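Local coordinates for acetaldehyde dehydrogenase (Acetylating) (Geobacillus thermoglucosidasius, PDB 5J78), which probably catalyses the reversible, NAD-dependent conversion of acetaldehyde and coenzyme A into acetyl-CoA, as an acetylating aldehyde dehydrogenase, at residues A[41-46]-A[160-165]; A[171-176]-A[194-199]. All blocks are in the same frame, centred on the assembly; numbering follows the deposited sequence.

Contact 1: A[41-46]-A[160-165]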
loop_
_atom_site.group_PDB
_atom_site.type_symbol
_atom_site.label_atom_id
_atom_site.label_comp_id
_atom_site.label_asym_id
_atom_site.label_seq_id
_atom_site.Cartn_x
_atom_site.Cartn_y
_atom_site.Cartn_z
ATOM N N GLU A 41 -6.997 -19.860 -15.939
ATOM C CA GLU A 41 -6.164 -20.708 -16.789
ATOM C C GLU A 41 -7.046 -21.528 -17.719
ATOM O O GLU A 41 -6.752 -21.667 -18.899
ATOM C CB GLU A 41 -5.250 -21.594 -15.956
ATOM C CG GLU A 41 -3.852 -21.016 -15.879
ATOM C CD GLU A 41 -3.159 -21.353 -14.598
ATOM O OE1 GLU A 41 -3.268 -22.523 -14.168
ATOM O OE2 GLU A 41 -2.521 -20.444 -14.020
ATOM N N GLU A 42 -8.161 -22.022 -17.208
ATOM C CA GLU A 42 -9.110 -22.713 -18.061
ATOM C C GLU A 42 -9.727 -21.745 -19.075
ATOM O O GLU A 42 -9.950 -22.109 -20.230
ATOM C CB GLU A 42 -10.193 -23.384 -17.214
ATOM C CG GLU A 42 -9.664 -24.577 -16.421
ATOM C CD GLU A 42 -10.383 -24.780 -15.080
ATOM O OE1 GLU A 42 -11.517 -24.273 -14.918
ATOM O OE2 GLU A 42 -9.809 -25.439 -14.183
ATOM N N ALA A 43 -9.953 -20.503 -18.656
ATOM C CA ALA A 43 -10.491 -19.483 -19.552
ATOM C C ALA A 43 -9.480 -19.147 -20.662
ATOM O O ALA A 43 -9.849 -18.895 -21.805
ATOM C CB ALA A 43 -10.872 -18.230 -18.766
ATOM N N LYS A 44 -8.199 -19.159 -20.322
ATOM C CA LYS A 44 -7.160 -18.916 -21.318
ATOM C C LYS A 44 -7.203 -19.963 -22.428
ATOM O O LYS A 44 -7.235 -19.622 -23.617
ATOM C CB LYS A 44 -5.787 -18.894 -20.657
ATOM C CG LYS A 44 -4.638 -18.434 -21.593
ATOM C CD LYS A 44 -3.273 -18.691 -20.960
ATOM C CE LYS A 44 -2.110 -18.450 -21.934
ATOM N NZ LYS A 44 -2.218 -17.101 -22.560
ATOM N N ALA A 45 -7.234 -21.234 -22.046
ATOM C CA ALA A 45 -7.234 -22.297 -23.037
ATOM C C ALA A 45 -8.516 -22.279 -23.864
ATOM O O ALA A 45 -8.487 -22.543 -25.066
ATOM C CB ALA A 45 -7.046 -23.676 -22.360
ATOM N N ALA A 46 -9.639 -21.959 -23.226
ATOM C CA ALA A 46 -10.927 -21.972 -23.909
ATOM C C ALA A 46 -10.988 -20.875 -24.968
ATOM O O ALA A 46 -11.451 -21.093 -26.090
ATOM C CB ALA A 46 -12.047 -21.803 -22.919
ATOM N N ALA A 160 -13.290 -15.165 -23.516
ATOM C CA ALA A 160 -13.740 -15.899 -22.323
ATOM C C ALA A 160 -14.159 -14.860 -21.289
ATOM O O ALA A 160 -13.763 -13.708 -21.387
ATOM C CB ALA A 160 -12.633 -16.815 -21.767
ATOM N N ILE A 161 -14.962 -15.248 -20.307
ATOM C CA ILE A 161 -15.362 -14.308 -19.261
ATOM C C ILE A 161 -15.454 -15.032 -17.927
ATOM O O ILE A 161 -15.965 -16.164 -17.857
ATOM C CB ILE A 161 -16.699 -13.588 -19.588
ATOM C CG1 ILE A 161 -17.057 -12.604 -18.469
ATOM C CG2 ILE A 161 -17.834 -14.570 -19.811
ATOM C CD1 ILE A 161 -17.886 -11.433 -18.954
ATOM N N VAL A 162 -14.904 -14.393 -16.892
ATOM C CA VAL A 162 -14.969 -14.884 -15.508
ATOM C C VAL A 162 -15.766 -13.895 -14.666
ATOM O O VAL A 162 -15.373 -12.735 -14.537
ATOM C CB VAL A 162 -13.566 -15.060 -14.863
ATOM C CG1 VAL A 162 -13.691 -15.614 -13.456
ATOM C CG2 VAL A 162 -12.685 -15.970 -15.703
ATOM N N PHE A 163 -16.873 -14.364 -14.093
ATOM C CA PHE A 163 -17.757 -13.523 -13.282
ATOM C C PHE A 163 -17.437 -13.486 -11.800
ATOM O O PHE A 163 -17.001 -14.474 -11.219
ATOM C CB PHE A 163 -19.201 -13.976 -13.457
ATOM C CG PHE A 163 -19.748 -13.669 -14.803
ATOM C CD1 PHE A 163 -19.955 -12.359 -15.182
ATOM C CD2 PHE A 163 -20.009 -14.685 -15.707
ATOM C CE1 PHE A 163 -20.440 -12.061 -16.428
ATOM C CE2 PHE A 163 -20.498 -14.396 -16.963
ATOM C CZ PHE A 163 -20.710 -13.081 -17.322
ATOM N N SER A 164 -17.680 -12.323 -11.200
ATOM C CA SER A 164 -17.544 -12.116 -9.760
ATOM C C SER A 164 -18.857 -11.534 -9.200
ATOM O O SER A 164 -19.153 -10.352 -9.425
ATOM C CB SER A 164 -16.356 -11.187 -9.455
ATOM O OG SER A 164 -16.134 -11.053 -8.057
ATOM N N PRO A 165 -19.650 -12.361 -8.478
ATOM C CA PRO A 165 -20.884 -11.887 -7.830
ATOM C C PRO A 165 -20.664 -11.065 -6.586
ATOM O O PRO A 165 -19.700 -11.256 -5.846
ATOM C CB PRO A 165 -21.610 -13.179 -7.419
ATOM C CG PRO A 165 -20.842 -14.292 -7.983
ATOM C CD PRO A 165 -19.446 -13.796 -8.227
#
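A43 on helix 28-51 lies against A160 and V162 of strand 160-165, and every cross-contact is made by methyl groups or by the helix backbone. The apolar part is small. The A160 methyl points at the side of the A43 methyl, with A160 CB 3.8 Å from A43 CB. A43 CA and A160 CA are 5.6 Å apart, so helix and strand come close because neither residue has more than one side-chain carbon. Farther along the strand, V162 brings one branch to the same alanine: V162 CG2 stands 4.2 Å from A43 CB. CG1 of V162 is anti to the backbone N (chi1 -178°), which leaves CG2 beside that N and pointing back to the helix. A160 and V162, two residues apart on an extended strand, thus offer the same strand face to a single helix position.

The second kind of contact involves the backbone. The carbonyl A43 O rests 3.5 Å from A160 CB, a van der Waals approach of a polar atom to a methyl. A46, one turn later, packs on P190 in the loop before strand 194-196. Charge stays at the margin: E41 OE1 makes a salt bridge to R26 NH1 of the second subunit.

Strand 160-165 runs inside the mixed sheet, parallel to strands 124-138 and 194-196 and hydrogen-bonded to both. Helix 28-51 covers the face bearing A160 and V162, while I161 and F163 project from the opposite face onto helix 143-156.

Contact 2: A[171-176]-A[194-199]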
loop_
_atom_site.group_PDB
_atom_site.type_symbol
_atom_site.label_atom_id
_atom_site.label_comp_id
_atom_site.label_asym_id
_atom_site.label_seq_id
_atom_site.Cartn_x
_atom_site.Cartn_y
_atom_site.Cartn_z
ATOM N N LYS A 171 -25.436 -17.214 -5.460
ATOM C CA LYS A 171 -26.054 -18.401 -6.054
ATOM C C LYS A 171 -26.800 -18.122 -7.366
ATOM O O LYS A 171 -26.649 -18.860 -8.329
ATOM C CB LYS A 171 -27.015 -19.044 -5.055
ATOM C CG LYS A 171 -26.319 -19.739 -3.895
ATOM C CD LYS A 171 -27.309 -20.104 -2.820
ATOM C CE LYS A 171 -26.614 -20.684 -1.606
ATOM N NZ LYS A 171 -26.975 -19.930 -0.375
ATOM N N CYS A 172 -27.603 -17.069 -7.424
ATOM C CA CYS A 172 -28.320 -16.806 -8.669
ATOM C C CYS A 172 -27.344 -16.357 -9.785
ATOM O O CYS A 172 -27.531 -16.706 -10.954
ATOM C CB CYS A 172 -29.423 -15.775 -8.453
ATOM S SG CYS A 172 -28.865 -14.149 -8.014
ATOM N N THR A 173 -26.297 -15.614 -9.421
ATOM C CA THR A 173 -25.270 -15.189 -10.393
ATOM C C THR A 173 -24.535 -16.414 -10.977
ATOM O O THR A 173 -24.402 -16.551 -12.193
ATOM C CB THR A 173 -24.243 -14.192 -9.744
ATOM O OG1 THR A 173 -24.945 -13.078 -9.178
ATOM C CG2 THR A 173 -23.250 -13.645 -10.788
ATOM N N ALA A 174 -24.068 -17.306 -10.112
ATOM C CA ALA A 174 -23.414 -18.519 -10.573
ATOM C C ALA A 174 -24.352 -19.402 -11.407
ATOM O O ALA A 174 -23.907 -20.023 -12.365
ATOM C CB ALA A 174 -22.858 -19.299 -9.384
ATOM N N GLU A 175 -25.641 -19.461 -11.073
ATOM C CA GLU A 175 -26.571 -20.295 -11.847
ATOM C C GLU A 175 -26.747 -19.708 -13.249
ATOM O O GLU A 175 -26.783 -20.446 -14.238
ATOM C CB GLU A 175 -27.935 -20.435 -11.125
ATOM C CG GLU A 175 -29.039 -21.228 -11.890
ATOM C CD GLU A 175 -28.654 -22.657 -12.293
ATOM O OE1 GLU A 175 -27.665 -23.216 -11.772
ATOM O OE2 GLU A 175 -29.361 -23.238 -13.145
ATOM N N ALA A 176 -26.807 -18.381 -13.341
ATOM C CA ALA A 176 -26.925 -17.721 -14.633
ATOM C C ALA A 176 -25.696 -18.000 -15.504
ATOM O O ALA A 176 -25.825 -18.282 -16.693
ATOM C CB ALA A 176 -27.123 -16.228 -14.448
ATOM N N ILE A 194 -16.952 -19.686 -19.847
ATOM C CA ILE A 194 -17.758 -18.858 -18.958
ATOM C C ILE A 194 -17.754 -19.514 -17.588
ATOM O O ILE A 194 -18.114 -20.689 -17.460
ATOM C CB ILE A 194 -19.198 -18.729 -19.440
ATOM C CG1 ILE A 194 -19.250 -18.135 -20.847
ATOM C CG2 ILE A 194 -20.025 -17.889 -18.490
ATOM C CD1 ILE A 194 -20.539 -18.452 -21.563
ATOM N N SER A 195 -17.338 -18.761 -16.579
ATOM C CA SER A 195 -17.196 -19.282 -15.219
ATOM C C SER A 195 -17.638 -18.225 -14.230
ATOM O O SER A 195 -17.804 -17.055 -14.594
ATOM C CB SER A 195 -15.746 -19.714 -14.939
ATOM O OG SER A 195 -14.821 -18.664 -15.214
ATOM N N CYS A 196 -17.841 -18.634 -12.976
ATOM C CA CYS A 196 -18.239 -17.703 -11.927
ATOM C C CYS A 196 -17.689 -18.130 -10.571
ATOM O O CYS A 196 -17.788 -19.293 -10.188
ATOM C CB CYS A 196 -19.765 -17.605 -11.888
ATOM S SG CYS A 196 -20.483 -16.427 -10.726
ATOM N N ILE A 197 -17.081 -17.180 -9.869
ATOM C CA ILE A 197 -16.627 -17.369 -8.490
ATOM C C ILE A 197 -17.807 -17.858 -7.623
ATOM O O ILE A 197 -18.866 -17.235 -7.607
ATOM C CB ILE A 197 -16.051 -16.042 -7.899
ATOM C CG1 ILE A 197 -14.745 -15.651 -8.605
ATOM C CG2 ILE A 197 -15.779 -16.167 -6.413
ATOM C CD1 ILE A 197 -14.345 -14.213 -8.361
ATOM N N THR A 198 -17.609 -18.947 -6.892
ATOM C CA THR A 198 -18.674 -19.518 -6.064
ATOM C C THR A 198 -18.591 -19.070 -4.609
ATOM O O THR A 198 -19.589 -19.065 -3.905
ATOM C CB THR A 198 -18.645 -21.048 -6.100
ATOM O OG1 THR A 198 -17.409 -21.521 -5.549
ATOM C CG2 THR A 198 -18.787 -21.541 -7.535
ATOM N N GLN A 199 -17.396 -18.692 -4.182
ATOM C CA GLN A 199 -17.137 -18.248 -2.820
ATOM C C GLN A 199 -16.617 -16.804 -2.861
ATOM O O GLN A 199 -15.396 -16.589 -2.787
ATOM C CB GLN A 199 -16.094 -19.166 -2.140
ATOM C CG GLN A 199 -16.135 -20.675 -2.492
ATOM C CD GLN A 199 -14.763 -21.364 -2.303
ATOM O OE1 GLN A 199 -13.874 -21.263 -3.162
ATOM N NE2 GLN A 199 -14.592 -22.057 -1.175
#
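A174, midway along the segment of helix 170-186, passes C196 at the end of strand 194-196 with their CA atoms 5.4 Å apart, the shortest such spacing between 171-176 and 194-199. C196 carries nearly the whole contact. Its SG is swung anti to the backbone N (chi1 -176°) and reaches the helix backbone itself, lying 3.6 Å from A174 CA and 3.7 Å from A174 N, with A174 CB alongside at 4.0 Å. From the preceding residue, T173 CG2 closes on the same sulfur at 3.9 Å. That methyl is also anti to its own N, an orientation that leaves OG1 to bond to A169 O, one turn back in the helix. The threonine therefore gives its polar branch to the helix and its carbon branch to the cysteine. Behind this face, T173 also packs on V147 and P143, while T198, past the strand end, bonds through OG1 to E35 OE2.

Strand 160-165, helix 170-186 and strand 194-196 form a beta-alpha-beta unit, and this contact seats its helix on its second strand. The chemistry is that of a buried thiol among aliphatic carbons: the sulfur packs between helix and sheet by dispersion, and the short alanine side chain lets the helix backbone settle directly on it.

Contacts 1 and 2, their centres about 12 Å apart, approach opposite faces of neighbouring parallel strands in one sheet. F163 N bonds to S195 O at 2.9 Å and F163 O to I197 N at 3.0 Å, tying the two strands together. Side chains add to this: V162 CG2 lies 3.5 Å from S195 OG on the contact 1 face, and P165 CG lies 3.5 Å from C196 SG on the other. By family, this sheet is probably the Rossmann-type core of the cofactor-binding domain. C273, modified to 3-sulfinoalanine, precedes strand 276-282 of the other sheet. The bound magnesium is about 11 Å from the A43 side chain.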